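Local coordinates for molybdopterin-guanine dinucleotide biosynthesis protein A (MobA) (Archaeoglobus fulgidus, PDB 3NGW), which probably acts as a GTP-dependent nucleotidyltransferase, attaching GMP to molybdopterin in the making of the guanine dinucleotide form of the molybdenum cofactor, at residues 4-9 against 86-91; 34-39 against 94-99; 98-103 against 168-173; 115-120 against 156-161. One frame throughout, in Å; residues are numbered along the deposited sequence.

Contact 1 (4-9 against 86-91)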
loop_
_atom_site.group_PDB
_atom_site.type_symbol
_atom_site.label_atom_id
_atom_site.label_comp_id
_atom_site.label_asym_id
_atom_site.label_seq_id
_atom_site.Cartn_x
_atom_site.Cartn_y
_atom_site.Cartn_z
ATOM N N ALA A 4 -3.403 -5.861 0.134
ATOM C CA ALA A 4 -2.812 -5.643 -1.188
ATOM C C ALA A 4 -1.583 -4.760 -1.001
ATOM O O ALA A 4 -1.709 -3.588 -0.671
ATOM C CB ALA A 4 -3.822 -4.951 -2.112
ATOM N N VAL A 5 -0.397 -5.319 -1.211
ATOM C CA VAL A 5 0.839 -4.560 -1.049
ATOM C C VAL A 5 1.300 -4.006 -2.398
ATOM O O VAL A 5 1.536 -4.761 -3.341
ATOM C CB VAL A 5 1.947 -5.447 -0.434
ATOM C CG1 VAL A 5 3.189 -4.608 -0.115
ATOM C CG2 VAL A 5 1.422 -6.114 0.846
ATOM N N LEU A 6 1.399 -2.683 -2.489
ATOM C CA LEU A 6 1.819 -2.027 -3.724
ATOM C C LEU A 6 3.348 -2.002 -3.785
ATOM O O LEU A 6 3.985 -1.261 -3.036
ATOM C CB LEU A 6 1.257 -0.599 -3.775
ATOM C CG LEU A 6 -0.256 -0.425 -3.612
ATOM C CD1 LEU A 6 -0.601 1.053 -3.627
ATOM C CD2 LEU A 6 -0.999 -1.145 -4.723
ATOM N N VAL A 7 3.931 -2.804 -4.677
ATOM C CA VAL A 7 5.389 -2.888 -4.802
ATOM C C VAL A 7 5.928 -2.490 -6.174
ATOM O O VAL A 7 7.085 -2.763 -6.494
ATOM C CB VAL A 7 5.897 -4.327 -4.494
ATOM C CG1 VAL A 7 5.284 -4.832 -3.195
ATOM C CG2 VAL A 7 5.573 -5.268 -5.647
ATOM N N GLY A 8 5.097 -1.839 -6.978
ATOM C CA GLY A 8 5.533 -1.435 -8.303
ATOM C C GLY A 8 6.268 -0.111 -8.332
ATOM O O GLY A 8 6.703 0.358 -9.388
ATOM N N GLY A 9 6.402 0.496 -7.160
ATOM C CA GLY A 9 7.085 1.767 -7.071
ATOM C C GLY A 9 8.511 1.698 -7.584
ATOM O O GLY A 9 9.287 0.824 -7.198
ATOM N N CYS A 86 -10.149 -4.781 0.590
ATOM C CA CYS A 86 -8.868 -5.083 1.208
ATOM C C CYS A 86 -8.311 -3.807 1.783
ATOM O O CYS A 86 -8.901 -2.745 1.631
ATOM C CB CYS A 86 -7.888 -5.586 0.153
ATOM S SG CYS A 86 -7.574 -4.362 -1.164
ATOM N N VAL A 87 -7.170 -3.931 2.447
ATOM C CA VAL A 87 -6.469 -2.786 2.992
ATOM C C VAL A 87 -5.225 -2.714 2.127
ATOM O O VAL A 87 -4.636 -3.748 1.799
ATOM C CB VAL A 87 -6.074 -2.981 4.477
ATOM C CG1 VAL A 87 -7.283 -2.767 5.366
ATOM C CG2 VAL A 87 -5.506 -4.375 4.684
ATOM N N VAL A 88 -4.847 -1.500 1.732
ATOM C CA VAL A 88 -3.681 -1.291 0.883
ATOM C C VAL A 88 -2.511 -0.805 1.719
ATOM O O VAL A 88 -2.680 -0.057 2.675
ATOM C CB VAL A 88 -3.981 -0.260 -0.233
ATOM C CG1 VAL A 88 -2.733 -0.002 -1.068
ATOM C CG2 VAL A 88 -5.108 -0.774 -1.120
ATOM N N ALA A 89 -1.324 -1.260 1.362
ATOM C CA ALA A 89 -0.125 -0.863 2.062
ATOM C C ALA A 89 0.961 -0.788 1.003
ATOM O O ALA A 89 1.141 -1.718 0.220
ATOM C CB ALA A 89 0.231 -1.883 3.117
ATOM N N ALA A 90 1.668 0.331 0.956
ATOM C CA ALA A 90 2.727 0.475 -0.019
ATOM C C ALA A 90 4.022 -0.067 0.569
ATOM O O ALA A 90 4.236 -0.022 1.782
ATOM C CB ALA A 90 2.879 1.926 -0.400
ATOM N N ILE A 91 4.870 -0.597 -0.302
ATOM C CA ILE A 91 6.153 -1.134 0.103
ATOM C C ILE A 91 7.007 -0.008 0.676
ATOM O O ILE A 91 7.945 -0.261 1.423
ATOM C CB ILE A 91 6.888 -1.745 -1.102
ATOM C CG1 ILE A 91 8.119 -2.508 -0.632
ATOM C CG2 ILE A 91 7.304 -0.641 -2.063
ATOM C CD1 ILE A 91 8.753 -3.372 -1.713
#
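Ala4 to Leu6 pair in parallel with Val88 to Ala90, on the neighbouring strands 2-6 and 86-90 in the middle of a GT-A-type sheet, their axes 4.6 Å apart at closest and turned by 26°. Four backbone bonds alternate in direction: Ala4 N to Val87 O (3.0 Å), Ala89 N to Ala4 O, Leu6 N to Ala89 O and, where both strands give way to loops, Ile91 N to Leu6 O (2.9 Å). Ala89 O also takes a weaker CA-H...O contact, with Val5 CA 3.1 Å from Ala89 O. Ala4, Leu6, Val88 and Ala90 share one face of the sheet. There Leu6 CD1 leans diagonally on Val88 CG1 (3.5 Å), while Ala4 CB meets Cys86 SG at 3.9 Å. Beyond the strands, a chi1 of -171° swings CG1 of Ile91 away from its own N and carries Ile91 CD1 to Val7 CG1 at 4.0 Å, the two chains crossing at about a right angle; its CG2 rests on Leu6 O. Replacing Ile91 by an alanine would probably cost the CD1 contact with Val7 and the CG2 contact with Leu6 O, opening a gap between the strand ends. Strand 40-44 bonds the far edge of Val5 through Val42 and Val44. Helix 28-36 packs Val32 on Val5 and Tyr36 on Ala89, and helix 72-83 brings Ala79 to Ala4 and Ile76 to Val88.

Contact 2 (34-39 against 94-99)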
loop_
_atom_site.group_PDB
_atom_site.type_symbol
_atom_site.label_atom_id
_atom_site.label_comp_id
_atom_site.label_asym_id
_atom_site.label_seq_id
_atom_site.Cartn_x
_atom_site.Cartn_y
_atom_site.Cartn_z
ATOM N N GLU A 34 7.617 -11.014 4.497
ATOM C CA GLU A 34 7.532 -11.562 5.856
ATOM C C GLU A 34 6.367 -11.005 6.649
ATOM O O GLU A 34 5.612 -11.749 7.265
ATOM C CB GLU A 34 8.797 -11.232 6.654
ATOM C CG GLU A 34 9.994 -12.082 6.359
ATOM C CD GLU A 34 11.243 -11.599 7.096
ATOM O OE1 GLU A 34 11.135 -11.209 8.279
ATOM O OE2 GLU A 34 12.333 -11.632 6.490
ATOM N N LYS A 35 6.254 -9.680 6.644
ATOM C CA LYS A 35 5.221 -8.975 7.400
ATOM C C LYS A 35 3.767 -9.305 7.041
ATOM O O LYS A 35 2.914 -9.359 7.924
ATOM C CB LYS A 35 5.451 -7.460 7.278
ATOM C CG LYS A 35 4.391 -6.609 7.964
ATOM C CD LYS A 35 4.563 -5.119 7.694
ATOM C CE LYS A 35 5.674 -4.490 8.518
ATOM N NZ LYS A 35 7.008 -4.962 8.092
ATOM N N TYR A 36 3.501 -9.553 5.763
ATOM C CA TYR A 36 2.149 -9.816 5.295
ATOM C C TYR A 36 1.849 -11.253 4.902
ATOM O O TYR A 36 0.729 -11.555 4.477
ATOM C CB TYR A 36 1.843 -8.899 4.100
ATOM C CG TYR A 36 1.993 -7.421 4.404
ATOM C CD1 TYR A 36 1.131 -6.778 5.300
ATOM C CD2 TYR A 36 3.023 -6.679 3.832
ATOM C CE1 TYR A 36 1.297 -5.426 5.621
ATOM C CE2 TYR A 36 3.202 -5.334 4.145
ATOM C CZ TYR A 36 2.339 -4.715 5.041
ATOM O OH TYR A 36 2.536 -3.394 5.367
ATOM N N SER A 37 2.827 -12.144 5.021
ATOM C CA SER A 37 2.579 -13.538 4.648
ATOM C C SER A 37 1.448 -14.205 5.449
ATOM O O SER A 37 0.730 -15.050 4.919
ATOM C CB SER A 37 3.870 -14.383 4.748
ATOM O OG SER A 37 4.428 -14.364 6.046
ATOM N N PRO A 38 1.268 -13.826 6.729
ATOM C CA PRO A 38 0.207 -14.423 7.548
ATOM C C PRO A 38 -1.229 -14.142 7.085
ATOM O O PRO A 38 -2.153 -14.845 7.489
ATOM C CB PRO A 38 0.463 -13.829 8.933
ATOM C CG PRO A 38 1.923 -13.577 8.932
ATOM C CD PRO A 38 2.147 -12.988 7.565
ATOM N N PHE A 39 -1.420 -13.129 6.246
ATOM C CA PHE A 39 -2.765 -12.765 5.798
ATOM C C PHE A 39 -3.093 -13.234 4.384
ATOM O O PHE A 39 -2.324 -13.974 3.771
ATOM C CB PHE A 39 -2.926 -11.245 5.893
ATOM C CG PHE A 39 -2.295 -10.655 7.124
ATOM C CD1 PHE A 39 -2.864 -10.856 8.381
ATOM C CD2 PHE A 39 -1.093 -9.967 7.037
ATOM C CE1 PHE A 39 -2.240 -10.381 9.534
ATOM C CE2 PHE A 39 -0.461 -9.489 8.180
ATOM C CZ PHE A 39 -1.036 -9.699 9.433
ATOM N N PRO A 94 7.827 0.257 5.231
ATOM C CA PRO A 94 8.263 -1.046 5.743
ATOM C C PRO A 94 8.013 -1.310 7.224
ATOM O O PRO A 94 8.181 -2.439 7.679
ATOM C CB PRO A 94 9.747 -1.040 5.434
ATOM C CG PRO A 94 10.098 0.367 5.768
ATOM C CD PRO A 94 8.989 1.146 5.065
ATOM N N PHE A 95 7.621 -0.282 7.972
ATOM C CA PHE A 95 7.383 -0.442 9.402
ATOM C C PHE A 95 5.920 -0.513 9.790
ATOM O O PHE A 95 5.592 -0.381 10.967
ATOM C CB PHE A 95 8.046 0.700 10.170
ATOM C CG PHE A 95 9.502 0.845 9.880
ATOM C CD1 PHE A 95 10.357 -0.246 10.014
ATOM C CD2 PHE A 95 10.019 2.060 9.451
ATOM C CE1 PHE A 95 11.713 -0.129 9.733
ATOM C CE2 PHE A 95 11.371 2.192 9.168
ATOM C CZ PHE A 95 12.221 1.092 9.305
ATOM N N VAL A 96 5.044 -0.724 8.812
ATOM C CA VAL A 96 3.622 -0.797 9.096
ATOM C C VAL A 96 3.314 -1.854 10.136
ATOM O O VAL A 96 3.863 -2.952 10.099
ATOM C CB VAL A 96 2.805 -1.112 7.841
ATOM C CG1 VAL A 96 1.366 -1.412 8.234
ATOM C CG2 VAL A 96 2.853 0.068 6.880
ATOM N N LYS A 97 2.434 -1.506 11.070
ATOM C CA LYS A 97 2.032 -2.426 12.121
ATOM C C LYS A 97 0.744 -3.148 11.756
ATOM O O LYS A 97 -0.286 -2.525 11.495
ATOM C CB LYS A 97 1.877 -1.686 13.452
ATOM C CG LYS A 97 3.185 -1.617 14.223
ATOM C CD LYS A 97 3.028 -1.028 15.610
ATOM C CE LYS A 97 4.060 -1.636 16.569
ATOM N NZ LYS A 97 5.460 -1.617 16.012
ATOM N N PRO A 98 0.795 -4.488 11.724
ATOM C CA PRO A 98 -0.362 -5.324 11.386
ATOM C C PRO A 98 -1.591 -4.973 12.214
ATOM O O PRO A 98 -2.715 -5.069 11.728
ATOM C CB PRO A 98 0.149 -6.738 11.655
ATOM C CG PRO A 98 1.613 -6.628 11.312
ATOM C CD PRO A 98 1.980 -5.323 11.999
ATOM N N GLU A 99 -1.371 -4.560 13.457
ATOM C CA GLU A 99 -2.476 -4.192 14.324
ATOM C C GLU A 99 -3.206 -3.009 13.709
ATOM O O GLU A 99 -4.435 -2.951 13.741
ATOM C CB GLU A 99 -1.989 -3.803 15.725
ATOM C CG GLU A 99 -0.922 -4.722 16.344
ATOM C CD GLU A 99 0.479 -4.465 15.782
ATOM O OE1 GLU A 99 0.803 -5.003 14.699
ATOM O OE2 GLU A 99 1.250 -3.710 16.423
#
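Lys35 lays its aliphatic chain across the bend from Pro94 to Pro98, the loop that leads from strand 86-90 into helix 98-111. The contact thus joins the C-terminal part of helix 28-36 to the start of another helix in the alpha/beta GT-A-like fold, with Lys97 at the N-cap of the second. Lys35 sets out with CG anti to the backbone N (chi1 177°), then bends at its two outer torsions, which curls the amine back to the loop. There NZ gives a hydrogen bond to Pro94 O at 2.8 Å, coming in tilted 35° from the carbonyl plane. CE is modelled too near Val96 O, so the exact path of the chain is doubtful. Beneath it, Tyr36 reaches in with its hydroxyl end: Tyr36 OH stands 3.4 Å from Val96 CB, and the two side chains cross at about a right angle. The phenol ring carries Lys35 CG 3.9 Å above its centre, so the lysine chain lies over the ring of its neighbour. Leu101 of helix 98-111 touches both Tyr36 and Val96, and Ser175 OG takes the bond from Lys97 N. A type I turn from Tyr36 to Phe39, with Phe39 N bonded to Tyr36 O at 3.2 Å, brings the phenyl ring round. Phe39 CZ, the outermost ring atom, then meets Pro98 CB at 3.9 Å.

Contact 3 (98-103 against 168-173)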
loop_
_atom_site.group_PDB
_atom_site.type_symbol
_atom_site.label_atom_id
_atom_site.label_comp_id
_atom_site.label_asym_id
_atom_site.label_seq_id
_atom_site.Cartn_x
_atom_site.Cartn_y
_atom_site.Cartn_z
ATOM N N PRO A 98 0.795 -4.488 11.724
ATOM C CA PRO A 98 -0.362 -5.324 11.386
ATOM C C PRO A 98 -1.591 -4.973 12.214
ATOM O O PRO A 98 -2.715 -5.069 11.728
ATOM C CB PRO A 98 0.149 -6.738 11.655
ATOM C CG PRO A 98 1.613 -6.628 11.312
ATOM C CD PRO A 98 1.980 -5.323 11.999
ATOM N N GLU A 99 -1.371 -4.560 13.457
ATOM C CA GLU A 99 -2.476 -4.192 14.324
ATOM C C GLU A 99 -3.206 -3.009 13.709
ATOM O O GLU A 99 -4.435 -2.951 13.741
ATOM C CB GLU A 99 -1.989 -3.803 15.725
ATOM C CG GLU A 99 -0.922 -4.722 16.344
ATOM C CD GLU A 99 0.479 -4.465 15.782
ATOM O OE1 GLU A 99 0.803 -5.003 14.699
ATOM O OE2 GLU A 99 1.250 -3.710 16.423
ATOM N N VAL A 100 -2.440 -2.064 13.158
ATOM C CA VAL A 100 -3.011 -0.871 12.526
ATOM C C VAL A 100 -3.875 -1.293 11.340
ATOM O O VAL A 100 -5.022 -0.848 11.199
ATOM C CB VAL A 100 -1.909 0.121 12.028
ATOM C CG1 VAL A 100 -2.550 1.268 11.251
ATOM C CG2 VAL A 100 -1.128 0.682 13.211
ATOM N N LEU A 101 -3.336 -2.177 10.505
ATOM C CA LEU A 101 -4.065 -2.656 9.331
ATOM C C LEU A 101 -5.333 -3.389 9.724
ATOM O O LEU A 101 -6.407 -3.135 9.175
ATOM C CB LEU A 101 -3.175 -3.573 8.485
ATOM C CG LEU A 101 -2.209 -2.861 7.528
ATOM C CD1 LEU A 101 -1.256 -3.861 6.908
ATOM C CD2 LEU A 101 -3.006 -2.146 6.444
ATOM N N GLU A 102 -5.202 -4.307 10.672
ATOM C CA GLU A 102 -6.341 -5.081 11.140
ATOM C C GLU A 102 -7.463 -4.119 11.552
ATOM O O GLU A 102 -8.624 -4.303 11.190
ATOM C CB GLU A 102 -5.919 -5.959 12.323
ATOM C CG GLU A 102 -6.591 -7.320 12.342
ATOM C CD GLU A 102 -5.650 -8.459 11.974
ATOM O OE1 GLU A 102 -6.122 -9.439 11.349
ATOM O OE2 GLU A 102 -4.447 -8.385 12.324
ATOM N N HIS A 103 -7.108 -3.079 12.296
ATOM C CA HIS A 103 -8.097 -2.104 12.732
ATOM C C HIS A 103 -8.761 -1.423 11.532
ATOM O O HIS A 103 -9.987 -1.380 11.437
ATOM C CB HIS A 103 -7.439 -1.056 13.629
ATOM C CG HIS A 103 -8.397 -0.049 14.184
ATOM N ND1 HIS A 103 -9.440 -0.390 15.020
ATOM C CD2 HIS A 103 -8.477 1.292 14.013
ATOM C CE1 HIS A 103 -10.121 0.695 15.337
ATOM N NE2 HIS A 103 -9.557 1.731 14.739
ATOM N N LYS A 168 -3.128 3.979 19.576
ATOM C CA LYS A 168 -3.317 2.894 20.531
ATOM C C LYS A 168 -2.759 1.593 19.952
ATOM O O LYS A 168 -2.524 0.625 20.677
ATOM C CB LYS A 168 -4.807 2.731 20.866
ATOM C CG LYS A 168 -5.716 2.692 19.645
ATOM C CD LYS A 168 -7.189 2.538 20.013
ATOM C CE LYS A 168 -7.470 1.189 20.662
ATOM N NZ LYS A 168 -8.934 0.913 20.799
ATOM N N PHE A 169 -2.535 1.585 18.643
ATOM C CA PHE A 169 -2.005 0.414 17.960
ATOM C C PHE A 169 -0.579 0.686 17.532
ATOM O O PHE A 169 0.201 -0.241 17.331
ATOM C CB PHE A 169 -2.844 0.103 16.724
ATOM C CG PHE A 169 -4.299 -0.113 17.016
ATOM C CD1 PHE A 169 -4.717 -1.208 17.771
ATOM C CD2 PHE A 169 -5.258 0.765 16.517
ATOM C CE1 PHE A 169 -6.073 -1.429 18.021
ATOM C CE2 PHE A 169 -6.614 0.557 16.761
ATOM C CZ PHE A 169 -7.026 -0.544 17.514
ATOM N N ASP A 170 -0.251 1.968 17.390
ATOM C CA ASP A 170 1.082 2.387 16.978
ATOM C C ASP A 170 1.478 3.680 17.686
ATOM O O ASP A 170 1.137 4.773 17.234
ATOM C CB ASP A 170 1.117 2.589 15.462
ATOM C CG ASP A 170 2.514 2.846 14.940
ATOM O OD1 ASP A 170 2.671 2.941 13.708
ATOM O OD2 ASP A 170 3.453 2.952 15.754
ATOM N N LYS A 171 2.196 3.537 18.798
ATOM C CA LYS A 171 2.651 4.665 19.619
ATOM C C LYS A 171 3.186 5.871 18.855
ATOM O O LYS A 171 2.700 6.988 19.030
ATOM C CB LYS A 171 3.733 4.194 20.601
ATOM C CG LYS A 171 3.223 3.689 21.953
ATOM C CD LYS A 171 3.118 4.818 22.992
ATOM C CE LYS A 171 4.491 5.394 23.367
ATOM N NZ LYS A 171 4.411 6.451 24.419
ATOM N N GLU A 172 4.196 5.643 18.023
ATOM C CA GLU A 172 4.813 6.722 17.260
ATOM C C GLU A 172 4.313 6.816 15.819
ATOM O O GLU A 172 4.868 7.565 15.010
ATOM C CB GLU A 172 6.329 6.539 17.262
ATOM C CG GLU A 172 6.916 6.331 18.649
ATOM C CD GLU A 172 8.313 5.727 18.616
ATOM O OE1 GLU A 172 8.889 5.502 19.704
ATOM O OE2 GLU A 172 8.838 5.473 17.507
ATOM N N LEU A 173 3.262 6.068 15.503
ATOM C CA LEU A 173 2.701 6.072 14.160
ATOM C C LEU A 173 3.788 5.800 13.122
ATOM O O LEU A 173 3.773 6.362 12.027
ATOM C CB LEU A 173 2.031 7.416 13.872
ATOM C CG LEU A 173 0.928 7.831 14.845
ATOM C CD1 LEU A 173 0.366 9.163 14.415
ATOM C CD2 LEU A 173 -0.168 6.769 14.879
#
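Loop-on-helix packing, apolar and aromatic, joins Phe169 to Glu99, Val100 and His103: the segment after strand 158-162 lies against the first turns of helix 98-111, and no hydrogen bond crosses between the two. Phe169 is the centrepiece. Its chi1 of -57° keeps the ring beside its own backbone N and extends it along the helix to His103, whose side chain crosses it at about a right angle. The ring centroids are 4.5 Å apart and the planes meet at 39°, an oblique pairing in which Phe169 CE2 lies over one face of the imidazole. The closest carbons are modelled nearer than they can sit, so the fine fit is doubtful. The phenyl ring has Glu99 O 4.3 Å above one face and Lys168 CG 3.6 Å above the opposite one, both offset toward the rim. Glu99 O also accepts the helix bond from His103 N at 3.0 Å. At the base of the ring, Phe169 CB meets Glu99 CB at 4.1 Å and Val100 CG2 at 4.0 Å. Val100 CG2 also touches Asp170 CB at 3.7 Å, which places this branch at the junction of the two loop residues. Asp170 turns its carboxylate to the loop that follows, where OD1 bonds Ser175 OG, and it opens a type I turn ending at Leu173. His103 NE2 in turn bonds the hydroxyl of Tyr161, and the two rings meet at about 60°. The imidazole thus links helix 98-111 both to strand 158-162 and to the loop that runs on toward helix 182-194.

Contact 4 (115-120 against 156-161)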
loop_
_atom_site.group_PDB
_atom_site.type_symbol
_atom_site.label_atom_id
_atom_site.label_comp_id
_atom_site.label_asym_id
_atom_site.label_seq_id
_atom_site.Cartn_x
_atom_site.Cartn_y
_atom_site.Cartn_z
ATOM N N ALA A 115 -14.130 3.790 1.037
ATOM C CA ALA A 115 -12.751 3.772 1.516
ATOM C C ALA A 115 -12.630 4.434 2.884
ATOM O O ALA A 115 -13.362 5.372 3.208
ATOM C CB ALA A 115 -11.830 4.476 0.507
ATOM N N LEU A 116 -11.712 3.916 3.687
ATOM C CA LEU A 116 -11.433 4.445 5.015
ATOM C C LEU A 116 -9.949 4.791 4.957
ATOM O O LEU A 116 -9.099 3.896 4.910
ATOM C CB LEU A 116 -11.683 3.385 6.092
ATOM C CG LEU A 116 -11.326 3.837 7.517
ATOM C CD1 LEU A 116 -12.425 4.735 8.025
ATOM C CD2 LEU A 116 -11.155 2.642 8.441
ATOM N N ILE A 117 -9.648 6.086 4.956
ATOM C CA ILE A 117 -8.277 6.568 4.829
ATOM C C ILE A 117 -7.792 7.381 6.022
ATOM O O ILE A 117 -8.428 8.358 6.421
ATOM C CB ILE A 117 -8.154 7.432 3.545
ATOM C CG1 ILE A 117 -8.559 6.587 2.333
ATOM C CG2 ILE A 117 -6.744 7.969 3.395
ATOM C CD1 ILE A 117 -8.630 7.355 1.028
ATOM N N PRO A 118 -6.653 6.984 6.610
ATOM C CA PRO A 118 -6.067 7.675 7.764
ATOM C C PRO A 118 -5.732 9.123 7.413
ATOM O O PRO A 118 -5.309 9.414 6.293
ATOM C CB PRO A 118 -4.820 6.844 8.069
ATOM C CG PRO A 118 -5.220 5.466 7.607
ATOM C CD PRO A 118 -5.894 5.765 6.293
ATOM N N LYS A 119 -5.916 10.029 8.369
ATOM C CA LYS A 119 -5.648 11.433 8.104
ATOM C C LYS A 119 -5.367 12.307 9.319
ATOM O O LYS A 119 -6.062 12.231 10.332
ATOM C CB LYS A 119 -6.824 12.037 7.335
ATOM C CG LYS A 119 -6.733 13.536 7.152
ATOM C CD LYS A 119 -7.977 14.095 6.506
ATOM C CE LYS A 119 -7.828 15.594 6.294
ATOM N NZ LYS A 119 -9.053 16.217 5.705
ATOM N N HIS A 120 -4.335 13.134 9.197
ATOM C CA HIS A 120 -3.972 14.094 10.231
ATOM C C HIS A 120 -4.387 15.425 9.608
ATOM O O HIS A 120 -5.532 15.861 9.757
ATOM C CB HIS A 120 -2.467 14.072 10.507
ATOM C CG HIS A 120 -1.627 13.830 9.292
ATOM N ND1 HIS A 120 -1.463 12.578 8.739
ATOM C CD2 HIS A 120 -0.907 14.679 8.520
ATOM C CE1 HIS A 120 -0.677 12.665 7.681
ATOM N NE2 HIS A 120 -0.326 13.930 7.526
ATOM N N LEU A 156 -16.465 9.502 -4.325
ATOM C CA LEU A 156 -16.814 8.315 -3.546
ATOM C C LEU A 156 -17.143 8.658 -2.100
ATOM O O LEU A 156 -16.786 9.725 -1.611
ATOM C CB LEU A 156 -15.649 7.318 -3.559
ATOM C CG LEU A 156 -15.212 6.753 -4.909
ATOM C CD1 LEU A 156 -13.907 5.994 -4.749
ATOM C CD2 LEU A 156 -16.299 5.856 -5.468
ATOM N N ASN A 157 -17.817 7.744 -1.413
ATOM C CA ASN A 157 -18.154 7.951 -0.012
ATOM C C ASN A 157 -16.939 7.522 0.815
ATOM O O ASN A 157 -16.774 6.345 1.128
ATOM C CB ASN A 157 -19.392 7.123 0.358
ATOM C CG ASN A 157 -19.682 7.123 1.854
ATOM O OD1 ASN A 157 -19.665 8.172 2.508
ATOM N ND2 ASN A 157 -19.970 5.944 2.402
ATOM N N VAL A 158 -16.088 8.488 1.154
ATOM C CA VAL A 158 -14.870 8.220 1.914
ATOM C C VAL A 158 -14.937 8.618 3.390
ATOM O O VAL A 158 -15.465 9.676 3.736
ATOM C CB VAL A 158 -13.659 8.949 1.278
ATOM C CG1 VAL A 158 -12.376 8.557 1.997
ATOM C CG2 VAL A 158 -13.562 8.610 -0.208
ATOM N N VAL A 159 -14.395 7.761 4.254
ATOM C CA VAL A 159 -14.356 8.016 5.691
ATOM C C VAL A 159 -12.919 8.323 6.086
ATOM O O VAL A 159 -12.065 7.440 6.057
ATOM C CB VAL A 159 -14.819 6.789 6.523
ATOM C CG1 VAL A 159 -14.579 7.051 8.008
ATOM C CG2 VAL A 159 -16.295 6.520 6.284
ATOM N N TYR A 160 -12.641 9.570 6.440
ATOM C CA TYR A 160 -11.290 9.934 6.842
ATOM C C TYR A 160 -11.115 9.667 8.332
ATOM O O TYR A 160 -11.711 10.331 9.168
ATOM C CB TYR A 160 -11.025 11.393 6.464
ATOM C CG TYR A 160 -10.880 11.551 4.962
ATOM C CD1 TYR A 160 -9.703 11.174 4.317
ATOM C CD2 TYR A 160 -11.941 12.005 4.177
ATOM C CE1 TYR A 160 -9.586 11.239 2.928
ATOM C CE2 TYR A 160 -11.834 12.074 2.781
ATOM C CZ TYR A 160 -10.652 11.689 2.167
ATOM O OH TYR A 160 -10.523 11.736 0.793
ATOM N N TYR A 161 -10.306 8.660 8.646
ATOM C CA TYR A 161 -10.062 8.254 10.018
ATOM C C TYR A 161 -8.942 9.059 10.671
ATOM O O TYR A 161 -7.830 9.133 10.148
ATOM C CB TYR A 161 -9.707 6.773 10.048
ATOM C CG TYR A 161 -10.005 6.079 11.354
ATOM C CD1 TYR A 161 -11.315 5.786 11.727
ATOM C CD2 TYR A 161 -8.973 5.676 12.198
ATOM C CE1 TYR A 161 -11.591 5.099 12.911
ATOM C CE2 TYR A 161 -9.237 4.991 13.382
ATOM C CZ TYR A 161 -10.549 4.704 13.727
ATOM O OH TYR A 161 -10.808 3.999 14.876
#
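Ala115 to Pro118 pair in parallel with Val158 to Tyr161, joining strand 115-119 to the outermost strand at this end of the main sheet. Four backbone bonds hold them. Val159 N meets Ala115 O at 2.8 Å, Ile117 N goes to Val159 O, Tyr161 N to Ile117 O at 2.9 Å, and Lys119 N to Tyr161 O. CA-H contacts reinforce the same carbonyls: Tyr160 CA approaches Ile117 O, and Pro118 CA lies 3.3 Å from Tyr161 O.

Apolar packing falls on both faces. Leu116 CD1 lies against Tyr161 CB at 4.0 Å and beside Val159, although its approach to the valine methyl is modelled too short to trust. On the other face Ile117 CD1 meets Val158 CG1, and Ile117 CB lies 4.1 Å from Tyr160 CE1.

Tyr160 carries one set of ring contacts. Val158 CG1 sits 3.5 Å above one face of the Tyr160 ring, toward the rim. On the opposite side passes Lys119, which a chi1 of 173° and an extended chain stretch away from its own N; Lys119 NZ ends 5.3 Å from the centroid of the Tyr160 ring, 19° off the normal, at most a weak cation-pi attraction. A serine in place of Tyr160 would probably leave Val158 CG1 and Lys119 CD without the ring between them. The pairing therefore rests chiefly on backbone bonds and aliphatic contact, with charge adding little.

Contact 1 is fully buried near the centre of the chain; contacts 2, 3 and 4 are partly buried and lie farther out. Contacts 1 and 4 are both parallel strand pairs of one sheet, about 17 Å apart between centres, but the first pairs only apolar side chains and the second, at the sheet's edge, adds tyrosines and a lysine. Contacts 2 and 3 both use helix 98-111 and share Pro98 and Glu99; contact 2 has a lysine-to-carbonyl bond besides its apolar contacts, while no hydrogen bond crosses contact 3. Tyr36 CD2, 3.4 Å from Val5 CG2, joins contact 2 to contact 1, and Leu101 CD2, packed on Val87 CB, joins contact 3 to contact 1.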